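Long-range contacts in penicillin-binding protein 2B (Streptococcus pneumoniae, PDB 2WAD), which probably cross-links the peptides of adjacent glycan strands in cell-wall peptidoglycan, as a penicillin-binding transpeptidase of the elongasome that builds peripheral wall: residues Ser58-Ile63 with Ser220-Lys224; Val80-Asn86 with Asn186-Ile192; Ala90-Lys94 with Tyr119-Pro124; Leu93-Ala97 with Leu177-Asn182. All coordinates share one frame; numbering follows the deposited sequence.

Contact 1: Ser58-Ile63 with Ser220-Lys224; sequences SARGEI and SWDRK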
loop_
_atom_site.group_PDB
_atom_site.type_symbol
_atom_site.label_atom_id
_atom_site.label_comp_id
_atom_site.label_asym_id
_atom_site.label_seq_id
_atom_site.Cartn_x
_atom_site.Cartn_y
_atom_site.Cartn_z
ATOM N N SER A 58 -6.028 3.829 -24.314
ATOM C CA SER A 58 -7.040 4.813 -23.945
ATOM C C SER A 58 -6.685 5.553 -22.655
ATOM O O SER A 58 -5.553 5.469 -22.172
ATOM C CB SER A 58 -8.410 4.150 -23.818
ATOM O OG SER A 58 -8.872 3.688 -25.075
ATOM N N ALA A 59 -7.663 6.277 -22.118
ATOM C CA ALA A 59 -7.529 7.052 -20.887
ATOM C C ALA A 59 -7.696 6.182 -19.649
ATOM O O ALA A 59 -8.532 5.282 -19.634
ATOM C CB ALA A 59 -8.555 8.173 -20.864
ATOM N N ARG A 60 -6.900 6.475 -18.623
ATOM C CA ARG A 60 -6.896 5.746 -17.354
ATOM C C ARG A 60 -8.116 6.131 -16.528
ATOM O O ARG A 60 -8.533 7.289 -16.542
ATOM C CB ARG A 60 -5.615 6.031 -16.569
ATOM C CG ARG A 60 -5.350 5.047 -15.431
ATOM C CD ARG A 60 -3.996 5.280 -14.754
ATOM N NE ARG A 60 -3.683 4.267 -13.746
ATOM C CZ ARG A 60 -3.195 3.062 -14.009
ATOM N NH1 ARG A 60 -2.967 2.706 -15.273
ATOM N NH2 ARG A 60 -2.949 2.218 -13.011
ATOM N N GLY A 61 -8.717 5.151 -15.858
ATOM C CA GLY A 61 -9.753 5.440 -14.877
ATOM C C GLY A 61 -9.178 6.261 -13.732
ATOM O O GLY A 61 -7.957 6.391 -13.596
ATOM N N GLU A 62 -10.053 6.825 -12.906
ATOM C CA GLU A 62 -9.607 7.726 -11.849
ATOM C C GLU A 62 -10.001 7.248 -10.461
ATOM O O GLU A 62 -10.737 6.264 -10.326
ATOM C CB GLU A 62 -10.112 9.146 -12.124
ATOM C CG GLU A 62 -9.282 9.891 -13.156
ATOM C CD GLU A 62 -10.048 11.018 -13.836
ATOM O OE1 GLU A 62 -9.425 11.951 -14.394
ATOM O OE2 GLU A 62 -11.295 10.962 -13.835
ATOM N N ILE A 63 -9.506 7.957 -9.447
ATOM C CA ILE A 63 -9.587 7.539 -8.055
ATOM C C ILE A 63 -10.338 8.596 -7.240
ATOM O O ILE A 63 -9.975 9.768 -7.256
ATOM C CB ILE A 63 -8.175 7.411 -7.422
ATOM C CG1 ILE A 63 -7.168 6.771 -8.383
ATOM C CG2 ILE A 63 -8.235 6.749 -6.065
ATOM C CD1 ILE A 63 -7.204 5.276 -8.435
ATOM N N SER A 220 -2.464 14.325 -25.883
ATOM C CA SER A 220 -2.182 13.157 -25.041
ATOM C C SER A 220 -2.628 13.380 -23.577
ATOM O O SER A 220 -3.549 14.163 -23.339
ATOM C CB SER A 220 -0.688 12.839 -25.123
ATOM O OG SER A 220 -0.368 11.611 -24.490
ATOM N N TRP A 221 -2.007 12.694 -22.613
ATOM C CA TRP A 221 -2.258 12.922 -21.174
ATOM C C TRP A 221 -1.021 12.891 -20.279
ATOM O O TRP A 221 -0.081 12.119 -20.496
ATOM C CB TRP A 221 -3.199 11.884 -20.544
ATOM C CG TRP A 221 -4.460 11.655 -21.255
ATOM C CD1 TRP A 221 -5.592 12.410 -21.192
ATOM C CD2 TRP A 221 -4.743 10.567 -22.134
ATOM N NE1 TRP A 221 -6.562 11.868 -22.003
ATOM C CE2 TRP A 221 -6.065 10.736 -22.594
ATOM C CE3 TRP A 221 -4.000 9.473 -22.589
ATOM C CZ2 TRP A 221 -6.662 9.848 -23.494
ATOM C CZ3 TRP A 221 -4.594 8.592 -23.486
ATOM C CH2 TRP A 221 -5.913 8.785 -23.928
ATOM N N ASP A 222 -1.062 13.711 -19.237
ATOM C CA ASP A 222 -0.261 13.452 -18.055
ATOM C C ASP A 222 -1.242 12.990 -16.984
ATOM O O ASP A 222 -2.428 13.319 -17.011
ATOM C CB ASP A 222 0.504 14.705 -17.617
ATOM C CG ASP A 222 1.562 15.124 -18.633
ATOM O OD1 ASP A 222 2.490 14.324 -18.885
ATOM O OD2 ASP A 222 1.464 16.246 -19.178
ATOM N N ARG A 223 -0.745 12.182 -16.061
ATOM C CA ARG A 223 -1.538 11.789 -14.918
ATOM C C ARG A 223 -0.999 12.594 -13.747
ATOM O O ARG A 223 0.194 12.512 -13.440
ATOM C CB ARG A 223 -1.327 10.300 -14.668
ATOM C CG ARG A 223 -1.884 9.767 -13.364
ATOM C CD ARG A 223 -3.392 9.594 -13.450
ATOM N NE ARG A 223 -3.857 8.497 -12.614
ATOM C CZ ARG A 223 -4.998 7.852 -12.830
ATOM N NH1 ARG A 223 -5.767 8.196 -13.849
ATOM N NH2 ARG A 223 -5.367 6.853 -12.048
ATOM N N LYS A 224 -1.860 13.372 -13.095
ATOM C CA LYS A 224 -1.435 14.030 -11.861
ATOM C C LYS A 224 -2.175 13.647 -10.568
ATOM O O LYS A 224 -3.364 13.354 -10.592
ATOM C CB LYS A 224 -1.257 15.540 -12.054
ATOM C CG LYS A 224 -2.458 16.405 -11.751
ATOM C CD LYS A 224 -2.001 17.849 -11.637
ATOM C CE LYS A 224 -2.907 18.764 -12.443
ATOM N NZ LYS A 224 -4.274 18.780 -11.852
#
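Two hydrogen bonds from Arg223 converge on the carbonyl oxygen of Gly61, tying strand 215-225 to the loop that runs into strand 63-64. NH1 of Arg223 lies 2.8 Å from O of Gly61 and NH2 of Arg223 3.1 Å from the same O, an end-on grip on one atom that sits within 1° of the guanidinium plane. The Arg223 chain is bent at its second and third torsions, which brings this end round to the loop.

Between the two arginines, the closest approach is by carbon: CD of Arg60 lies over the centre of one guanidinium face of Arg223, 3.4 Å from its CZ, and the two guanidinium planes stand 80° apart. Glu269 forms salt bridges with both, through Arg60 NE and Arg223 NE.

At the other end the indole of Trp221 packs on Ala59, whose CB lies over one face, displaced toward the rim and 3.6 Å from Trp221 CZ2. Separately, O of Ser58 comes obliquely to Trp221 CZ3 at 3.5 Å.

Asn74 also accepts from Arg223 NH1, and Glu273 pairs with Arg60 NH2; although Arg60 NE and Arg223 NH2 are only 3.5 Å apart, the two glutamates probably offset their like charges.

Contact 2: Val80-Asn86 with Asn186-Ile192; sequences VSFTRSN and NFATGTI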
loop_
_atom_site.group_PDB
_atom_site.type_symbol
_atom_site.label_atom_id
_atom_site.label_comp_id
_atom_site.label_asym_id
_atom_site.label_seq_id
_atom_site.Cartn_x
_atom_site.Cartn_y
_atom_site.Cartn_z
ATOM N N VAL A 80 3.421 16.329 -30.555
ATOM C CA VAL A 80 3.731 15.841 -31.897
ATOM C C VAL A 80 3.596 14.320 -31.932
ATOM O O VAL A 80 4.258 13.630 -31.152
ATOM C CB VAL A 80 5.134 16.248 -32.387
ATOM C CG1 VAL A 80 5.400 15.649 -33.769
ATOM C CG2 VAL A 80 5.246 17.762 -32.448
ATOM N N SER A 81 2.742 13.817 -32.828
ATOM C CA SER A 81 2.499 12.380 -32.964
ATOM C C SER A 81 3.070 11.897 -34.288
ATOM O O SER A 81 3.046 12.645 -35.270
ATOM C CB SER A 81 1.003 12.069 -32.959
ATOM O OG SER A 81 0.512 11.944 -31.642
ATOM N N PHE A 82 3.564 10.657 -34.304
ATOM C CA PHE A 82 4.019 10.019 -35.538
ATOM C C PHE A 82 3.303 8.701 -35.776
ATOM O O PHE A 82 3.309 7.822 -34.922
ATOM C CB PHE A 82 5.522 9.772 -35.510
ATOM C CG PHE A 82 6.059 9.146 -36.771
ATOM C CD1 PHE A 82 5.910 9.780 -37.993
ATOM C CD2 PHE A 82 6.725 7.926 -36.730
ATOM C CE1 PHE A 82 6.415 9.220 -39.151
ATOM C CE2 PHE A 82 7.231 7.354 -37.894
ATOM C CZ PHE A 82 7.074 8.003 -39.104
ATOM N N THR A 83 2.684 8.575 -36.940
ATOM C CA THR A 83 2.023 7.343 -37.337
ATOM C C THR A 83 2.876 6.717 -38.428
ATOM O O THR A 83 3.115 7.348 -39.448
ATOM C CB THR A 83 0.631 7.662 -37.878
ATOM O OG1 THR A 83 -0.211 7.927 -36.753
ATOM C CG2 THR A 83 0.055 6.495 -38.684
ATOM N N ARG A 84 3.375 5.507 -38.188
ATOM C CA ARG A 84 4.343 4.921 -39.108
ATOM C C ARG A 84 3.702 4.010 -40.145
ATOM O O ARG A 84 2.708 3.346 -39.866
ATOM C CB ARG A 84 5.436 4.173 -38.351
ATOM C CG ARG A 84 6.589 3.734 -39.242
ATOM C CD ARG A 84 7.468 2.789 -38.448
ATOM N NE ARG A 84 8.614 2.245 -39.182
ATOM C CZ ARG A 84 9.717 1.861 -38.550
ATOM N NH1 ARG A 84 9.788 1.994 -37.234
ATOM N NH2 ARG A 84 10.738 1.347 -39.208
ATOM N N SER A 85 4.284 3.998 -41.337
ATOM C CA SER A 85 3.839 3.147 -42.428
ATOM C C SER A 85 4.823 1.997 -42.607
ATOM O O SER A 85 6.028 2.174 -42.425
ATOM C CB SER A 85 3.778 3.967 -43.716
ATOM O OG SER A 85 3.671 3.144 -44.865
ATOM N N ASN A 86 4.301 0.830 -42.975
ATOM C CA ASN A 86 5.128 -0.350 -43.238
ATOM C C ASN A 86 6.122 -0.115 -44.372
ATOM O O ASN A 86 7.052 -0.897 -44.570
ATOM C CB ASN A 86 4.241 -1.571 -43.535
ATOM C CG ASN A 86 3.287 -1.336 -44.700
ATOM O OD1 ASN A 86 2.751 -0.240 -44.875
ATOM N ND2 ASN A 86 3.080 -2.367 -45.505
ATOM N N ASN A 186 4.778 -0.575 -36.971
ATOM C CA ASN A 186 3.979 -0.413 -38.176
ATOM C C ASN A 186 2.507 -0.101 -37.919
ATOM O O ASN A 186 1.839 -0.832 -37.197
ATOM C CB ASN A 186 4.095 -1.653 -39.057
ATOM C CG ASN A 186 5.399 -1.703 -39.804
ATOM O OD1 ASN A 186 6.148 -0.728 -39.830
ATOM N ND2 ASN A 186 5.684 -2.841 -40.418
ATOM N N PHE A 187 2.021 0.984 -38.515
ATOM C CA PHE A 187 0.634 1.419 -38.387
ATOM C C PHE A 187 0.271 1.915 -37.001
ATOM O O PHE A 187 -0.868 2.298 -36.757
ATOM C CB PHE A 187 -0.336 0.318 -38.813
ATOM C CG PHE A 187 -0.183 -0.093 -40.250
ATOM C CD1 PHE A 187 0.184 -1.386 -40.569
ATOM C CD2 PHE A 187 -0.386 0.815 -41.264
ATOM C CE1 PHE A 187 0.320 -1.785 -41.860
ATOM C CE2 PHE A 187 -0.232 0.432 -42.589
ATOM C CZ PHE A 187 0.122 -0.879 -42.887
ATOM N N ALA A 188 1.242 1.913 -36.095
ATOM C CA ALA A 188 1.003 2.419 -34.759
ATOM C C ALA A 188 1.221 3.933 -34.716
ATOM O O ALA A 188 1.722 4.525 -35.674
ATOM C CB ALA A 188 1.890 1.684 -33.748
ATOM N N THR A 189 0.818 4.546 -33.609
ATOM C CA THR A 189 0.926 5.982 -33.411
ATOM C C THR A 189 1.625 6.197 -32.073
ATOM O O THR A 189 1.145 5.755 -31.035
ATOM C CB THR A 189 -0.470 6.671 -33.390
ATOM O OG1 THR A 189 -1.033 6.698 -34.709
ATOM C CG2 THR A 189 -0.368 8.118 -32.877
ATOM N N GLY A 190 2.775 6.860 -32.090
ATOM C CA GLY A 190 3.491 7.159 -30.845
ATOM C C GLY A 190 3.850 8.635 -30.780
ATOM O O GLY A 190 3.889 9.317 -31.806
ATOM N N THR A 191 4.111 9.117 -29.572
ATOM C CA THR A 191 4.468 10.502 -29.298
ATOM C C THR A 191 5.952 10.766 -29.541
ATOM O O THR A 191 6.802 9.965 -29.129
ATOM C CB THR A 191 4.110 10.856 -27.837
ATOM O OG1 THR A 191 2.691 10.980 -27.724
ATOM C CG2 THR A 191 4.759 12.162 -27.392
ATOM N N ILE A 192 6.248 11.882 -30.216
ATOM C CA ILE A 192 7.627 12.301 -30.507
ATOM C C ILE A 192 8.091 13.331 -29.476
ATOM O O ILE A 192 7.801 14.525 -29.598
ATOM C CB ILE A 192 7.775 12.906 -31.913
ATOM C CG1 ILE A 192 7.344 11.899 -32.983
ATOM C CG2 ILE A 192 9.207 13.335 -32.161
ATOM C CD1 ILE A 192 7.731 10.455 -32.664
HETATM O O HOH W 1 5.174 15.871 -28.599
#
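Thr83 and Thr189 face each other across an antiparallel strand pair, and the side chain of Thr83 can be followed outward from its backbone. Its CB lies 3.7 Å from OG1 of Thr189. From there OG1 of Thr83, set anti to its own carbonyl carbon (chi1 -77°), reaches OG1 of Thr189 at 2.5 Å, a hydrogen bond modelled doubtfully short, in which either hydroxyl could be the donor. The CG2 branch lies 4.0 Å from O of Ala188 and also borders OG1 of Thr189.

The pair belongs to a three-stranded antiparallel sheet, with 72-83 in the middle and 189-191 and 215-225 at its two borders. Ser81 with Thr191 and Thr83 with Thr189 are non-hydrogen-bonded pairs whose side chains share a face; Phe82 with Gly190 is the hydrogen-bonded pair between them. N of Phe82 bonds to O of Gly190 (2.9 Å), and N of Gly190 returns a bond to O of Phe82. Beyond the regular strands, N of Arg84 bonds to O of Ala188 and N of Phe187 to O of Arg84.

On the side of the sheet that carries Phe82, CD1 of Ile192 packs 3.7 Å from CB of Phe82, beneath helix 169-182. At the other end of the segments, OD1 of Asn86 comes obliquely to CZ of Phe187 at 3.4 Å, with amide and ring planes 37° apart; ND2 of Asn86 is bound by O of Gly291. A water bridges N of Val80 and O of Ile192.

Contact 3: Ala90-Lys94 with Tyr119-Pro124; sequences ATDLK and YYLADP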
loop_
_atom_site.group_PDB
_atom_site.type_symbol
_atom_site.label_atom_id
_atom_site.label_comp_id
_atom_site.label_asym_id
_atom_site.label_seq_id
_atom_site.Cartn_x
_atom_site.Cartn_y
_atom_site.Cartn_z
ATOM N N ALA A 90 14.503 3.462 -43.669
ATOM C CA ALA A 90 15.216 4.187 -42.620
ATOM C C ALA A 90 15.599 5.581 -43.151
ATOM O O ALA A 90 15.678 6.557 -42.405
ATOM C CB ALA A 90 16.455 3.413 -42.203
ATOM N N THR A 91 15.839 5.636 -44.455
ATOM C CA THR A 91 16.117 6.869 -45.154
ATOM C C THR A 91 14.911 7.826 -45.209
ATOM O O THR A 91 15.052 9.020 -44.937
ATOM C CB THR A 91 16.723 6.546 -46.513
ATOM O OG1 THR A 91 17.936 5.817 -46.278
ATOM C CG2 THR A 91 17.052 7.814 -47.308
ATOM N N ASP A 92 13.728 7.309 -45.530
ATOM C CA ASP A 92 12.495 8.083 -45.381
ATOM C C ASP A 92 12.330 8.600 -43.935
ATOM O O ASP A 92 11.802 9.694 -43.696
ATOM C CB ASP A 92 11.262 7.263 -45.796
ATOM C CG ASP A 92 11.314 6.774 -47.246
ATOM O OD1 ASP A 92 11.974 7.399 -48.095
ATOM O OD2 ASP A 92 10.686 5.740 -47.556
ATOM N N LEU A 93 12.791 7.835 -42.954
ATOM C CA LEU A 93 12.724 8.315 -41.570
ATOM C C LEU A 93 13.666 9.485 -41.263
ATOM O O LEU A 93 13.297 10.427 -40.557
ATOM C CB LEU A 93 12.931 7.173 -40.573
ATOM C CG LEU A 93 11.701 6.488 -39.952
ATOM C CD1 LEU A 93 10.434 6.634 -40.764
ATOM C CD2 LEU A 93 11.960 5.013 -39.630
ATOM N N LYS A 94 14.887 9.405 -41.779
ATOM C CA LYS A 94 15.877 10.450 -41.601
ATOM C C LYS A 94 15.413 11.740 -42.278
ATOM O O LYS A 94 15.607 12.812 -41.716
ATOM C CB LYS A 94 17.225 10.011 -42.184
ATOM C CG LYS A 94 17.944 8.965 -41.344
ATOM C CD LYS A 94 19.411 8.881 -41.737
ATOM C CE LYS A 94 19.562 8.617 -43.215
ATOM N NZ LYS A 94 20.931 8.162 -43.572
ATOM N N TYR A 119 20.943 4.437 -36.462
ATOM C CA TYR A 119 21.098 5.597 -37.341
ATOM C C TYR A 119 22.207 5.378 -38.360
ATOM O O TYR A 119 22.073 5.708 -39.539
ATOM C CB TYR A 119 21.405 6.848 -36.514
ATOM C CG TYR A 119 21.614 8.084 -37.356
ATOM C CD1 TYR A 119 20.535 8.849 -37.777
ATOM C CD2 TYR A 119 22.886 8.490 -37.730
ATOM C CE1 TYR A 119 20.716 9.982 -38.549
ATOM C CE2 TYR A 119 23.078 9.629 -38.487
ATOM C CZ TYR A 119 21.988 10.364 -38.897
ATOM O OH TYR A 119 22.154 11.495 -39.661
ATOM N N TYR A 120 23.315 4.812 -37.900
ATOM C CA TYR A 120 24.482 4.618 -38.757
ATOM C C TYR A 120 24.193 3.630 -39.888
ATOM O O TYR A 120 24.625 3.824 -41.029
ATOM C CB TYR A 120 25.674 4.156 -37.909
ATOM C CG TYR A 120 26.899 3.800 -38.716
ATOM C CD1 TYR A 120 27.637 4.783 -39.363
ATOM C CD2 TYR A 120 27.318 2.477 -38.834
ATOM C CE1 TYR A 120 28.751 4.463 -40.115
ATOM C CE2 TYR A 120 28.436 2.145 -39.591
ATOM C CZ TYR A 120 29.144 3.141 -40.219
ATOM O OH TYR A 120 30.248 2.811 -40.963
ATOM N N LEU A 121 23.458 2.572 -39.554
ATOM C CA LEU A 121 23.126 1.523 -40.509
ATOM C C LEU A 121 22.017 1.944 -41.473
ATOM O O LEU A 121 21.783 1.294 -42.492
ATOM C CB LEU A 121 22.722 0.241 -39.775
ATOM C CG LEU A 121 23.764 -0.437 -38.880
ATOM C CD1 LEU A 121 23.179 -1.685 -38.262
ATOM C CD2 LEU A 121 25.050 -0.747 -39.637
ATOM N N ALA A 122 21.348 3.044 -41.146
ATOM C CA ALA A 122 20.256 3.567 -41.948
ATOM C C ALA A 122 20.646 3.808 -43.396
ATOM O O ALA A 122 19.799 3.747 -44.278
ATOM C CB ALA A 122 19.723 4.848 -41.334
ATOM N N ASP A 123 21.913 4.112 -43.652
ATOM C CA ASP A 123 22.356 4.245 -45.030
ATOM C C ASP A 123 22.387 2.852 -45.666
ATOM O O ASP A 123 23.073 1.967 -45.165
ATOM C CB ASP A 123 23.729 4.919 -45.079
ATOM C CG ASP A 123 24.142 5.304 -46.486
ATOM O OD1 ASP A 123 23.710 4.616 -47.435
ATOM O OD2 ASP A 123 24.911 6.280 -46.654
ATOM N N PRO A 124 21.631 2.645 -46.759
ATOM C CA PRO A 124 21.525 1.342 -47.440
ATOM C C PRO A 124 22.867 0.720 -47.826
ATOM O O PRO A 124 23.090 -0.475 -47.598
ATOM C CB PRO A 124 20.732 1.664 -48.714
ATOM C CG PRO A 124 19.979 2.919 -48.397
ATOM C CD PRO A 124 20.828 3.689 -47.424
#
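Tyr119 meets Lys94 near the end of helix 113-121. Its CE1 lies 3.6 Å from CD of Lys94. With its CG anti to the backbone N (chi1 179°), the ring is carried out to the Lys94 chain, which bends at its third torsion and crosses the tyrosine at about a right angle. NZ of Lys94 is 5.6 Å from the centroid of the Tyr119 ring and 23° off its normal, so any cation-pi attraction is at most weak. The phenol OH is held by Glu174 of helix 169-182.

Further on, Ala122 is where the backbones come closest. Its methyl points at helix 90-100 and touches CB of Ala90 at 3.7 Å, with CD of Lys94 beside it at 4.1 Å. These small side chains let the first turn of helix 90-100 sit close against the segment that joins helix 113-121 to helix 124-131, within the helical part of the N-terminal region, whose helices 90-100 and 169-182 pack on strand 72-83. O of Ala122 lies 3.4 Å from OG1 of Thr91.

Asp123 turns its CB away from helix 90-100 and serves as N-cap of helix 124-131, its OD1 accepting from N of Glu125. Its OD2 stays 5.4 Å from NZ of Lys94, a separation at which any attraction would probably be mild. Pro124, in the first turn of that helix, brings CD of its ring to within 3.8 Å of OG1 of Thr91, the two side chains crossing at about a right angle.

Contact 4: Leu93-Ala97 with Leu177-Asn182; sequences LKEIA and LFSQLN. Unlike the reference sequence in segment 93-97: Ile96 (reference Thr).
This is a buried, apolar helix-helix contact in the helical part of the N-terminal region, where helix 90-100 crosses helix 169-182 above the three-stranded sheet. The axes of the two short segments approach to 8.9 Å at an angle of 124°, and no hydrogen bond passes between them.

Ala97 and Leu177 mark the closest backbone approach. The methyl of Ala97 lies 3.8 Å from CB of Leu177 and also close to N of Phe178, its small size letting the helices come together here. CD1 of Leu177 reaches on to the carbonyl oxygen of Ala97.

Leu181 inserts between successive turns of helix 90-100. Its CD1 lies 3.6 Å from O of Leu93 and is flanked by CG2 of Ile96 and by the methyl of Ala97; Ile96 replaces the threonine of the reference sequence. Leu93 and Leu181 slide past each other in opposite directions, CG of Leu93 standing 4.1 Å from CB of Leu181. Farther out, CD2 of Leu93 comes to OD1 of Asn182 at 3.4 Å, across it at about a right angle.

Phe178 supplies the other flank. A chi1 of 179° swings its ring toward helix 90-100, where CE1 of Phe178 meets CB of Leu93 at 3.8 Å and CD1 of Phe178 meets CG of Lys94 at 3.5 Å, both obliquely. Phe82 of strand 72-83 packs on Leu93 and Leu181 from the sheet side, so that two crossed helices, joined through alanine and leucine, lie over a strand in a local two-layer alpha/beta packing.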
loop_
_atom_site.group_PDB
_atom_site.type_symbol
_atom_site.label_atom_id
_atom_site.label_comp_id
_atom_site.label_asym_id
_atom_site.label_seq_id
_atom_site.Cartn_x
_atom_site.Cartn_y
_atom_site.Cartn_z
ATOM N N LEU A 93 12.791 7.835 -42.954
ATOM C CA LEU A 93 12.724 8.315 -41.570
ATOM C C LEU A 93 13.666 9.485 -41.263
ATOM O O LEU A 93 13.297 10.427 -40.557
ATOM C CB LEU A 93 12.931 7.173 -40.573
ATOM C CG LEU A 93 11.701 6.488 -39.952
ATOM C CD1 LEU A 93 10.434 6.634 -40.764
ATOM C CD2 LEU A 93 11.960 5.013 -39.630
ATOM N N LYS A 94 14.887 9.405 -41.779
ATOM C CA LYS A 94 15.877 10.450 -41.601
ATOM C C LYS A 94 15.413 11.740 -42.278
ATOM O O LYS A 94 15.607 12.812 -41.716
ATOM C CB LYS A 94 17.225 10.011 -42.184
ATOM C CG LYS A 94 17.944 8.965 -41.344
ATOM C CD LYS A 94 19.411 8.881 -41.737
ATOM C CE LYS A 94 19.562 8.617 -43.215
ATOM N NZ LYS A 94 20.931 8.162 -43.572
ATOM N N GLU A 95 14.806 11.644 -43.462
ATOM C CA GLU A 95 14.272 12.831 -44.134
ATOM C C GLU A 95 13.153 13.490 -43.335
ATOM O O GLU A 95 13.096 14.717 -43.260
ATOM C CB GLU A 95 13.789 12.548 -45.562
ATOM C CG GLU A 95 14.794 11.883 -46.495
ATOM C CD GLU A 95 16.000 12.747 -46.829
ATOM O OE1 GLU A 95 15.864 13.983 -46.877
ATOM O OE2 GLU A 95 17.091 12.186 -47.071
ATOM N N ILE A 96 12.287 12.687 -42.719
ATOM C CA ILE A 96 11.238 13.213 -41.857
ATOM C C ILE A 96 11.782 13.835 -40.558
ATOM O O ILE A 96 11.270 14.870 -40.088
ATOM C CB ILE A 96 10.177 12.139 -41.573
ATOM C CG1 ILE A 96 9.405 11.830 -42.850
ATOM C CG2 ILE A 96 9.221 12.541 -40.441
ATOM C CD1 ILE A 96 8.568 10.566 -42.705
ATOM N N ALA A 97 12.813 13.212 -39.989
ATOM C CA ALA A 97 13.394 13.693 -38.729
ATOM C C ALA A 97 13.960 15.094 -38.914
ATOM O O ALA A 97 13.682 15.964 -38.106
ATOM C CB ALA A 97 14.489 12.761 -38.239
ATOM N N LEU A 177 15.778 12.483 -32.988
ATOM C CA LEU A 177 14.467 12.469 -33.630
ATOM C C LEU A 177 14.168 11.171 -34.382
ATOM O O LEU A 177 13.121 10.558 -34.148
ATOM C CB LEU A 177 14.292 13.689 -34.543
ATOM C CG LEU A 177 14.001 14.985 -33.766
ATOM C CD1 LEU A 177 14.070 16.218 -34.654
ATOM C CD2 LEU A 177 12.702 14.979 -32.944
ATOM N N PHE A 178 15.074 10.764 -35.271
ATOM C CA PHE A 178 15.046 9.432 -35.884
ATOM C C PHE A 178 14.711 8.303 -34.891
ATOM O O PHE A 178 13.761 7.541 -35.109
ATOM C CB PHE A 178 16.393 9.176 -36.543
ATOM C CG PHE A 178 16.510 7.832 -37.194
ATOM C CD1 PHE A 178 16.311 7.700 -38.554
ATOM C CD2 PHE A 178 16.851 6.709 -36.458
ATOM C CE1 PHE A 178 16.426 6.472 -39.173
ATOM C CE2 PHE A 178 16.979 5.473 -37.074
ATOM C CZ PHE A 178 16.758 5.356 -38.439
ATOM N N SER A 179 15.462 8.215 -33.789
ATOM C CA SER A 179 15.245 7.153 -32.801
ATOM C C SER A 179 13.776 7.121 -32.366
ATOM O O SER A 179 13.144 6.064 -32.298
ATOM C CB SER A 179 16.187 7.300 -31.594
ATOM O OG SER A 179 17.486 7.712 -31.997
ATOM N N GLN A 180 13.223 8.295 -32.089
ATOM C CA GLN A 180 11.811 8.420 -31.747
ATOM C C GLN A 180 10.904 7.849 -32.845
ATOM O O GLN A 180 9.993 7.084 -32.546
ATOM C CB GLN A 180 11.475 9.894 -31.520
ATOM C CG GLN A 180 12.239 10.551 -30.383
ATOM C CD GLN A 180 11.691 10.142 -29.044
ATOM O OE1 GLN A 180 10.506 10.338 -28.757
ATOM N NE2 GLN A 180 12.544 9.548 -28.218
ATOM N N LEU A 181 11.132 8.228 -34.104
ATOM C CA LEU A 181 10.294 7.737 -35.203
ATOM C C LEU A 181 10.450 6.228 -35.412
ATOM O O LEU A 181 9.457 5.500 -35.531
ATOM C CB LEU A 181 10.560 8.497 -36.510
ATOM C CG LEU A 181 10.499 10.028 -36.462
ATOM C CD1 LEU A 181 11.126 10.602 -37.695
ATOM C CD2 LEU A 181 9.084 10.555 -36.270
ATOM N N ASN A 182 11.698 5.771 -35.455
ATOM C CA ASN A 182 12.011 4.349 -35.605
ATOM C C ASN A 182 11.369 3.452 -34.550
ATOM O O ASN A 182 11.034 2.306 -34.834
ATOM C CB ASN A 182 13.521 4.120 -35.595
ATOM C CG ASN A 182 13.928 2.939 -36.436
ATOM O OD1 ASN A 182 13.355 2.694 -37.500
ATOM N ND2 ASN A 182 14.937 2.211 -35.982
#

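In the fold
Contacts 2, 3 and 4 form one continuous unit. Contacts 3 and 4 share Leu93 and Lys94 of helix 90-100, with centres 9 Å apart, and the centres of contacts 4 and 2 are 11 Å apart, CG of Phe82 lying 3.4 Å from CD2 of Leu181. NH1 of Arg84 also approaches O of Asn182. Contact 1 lies farther along the same sheet (strands 72-83 and 215-225), its centre about 21 Å from that of contact 2 although their nearest atoms are about 4 Å apart, without touching. All four lie in the N-terminal region, away from Ser386, the probable acyl-ester-forming serine of the transpeptidase domain; the side chain of Asn86 is about 9 Å from a bound zinc ion.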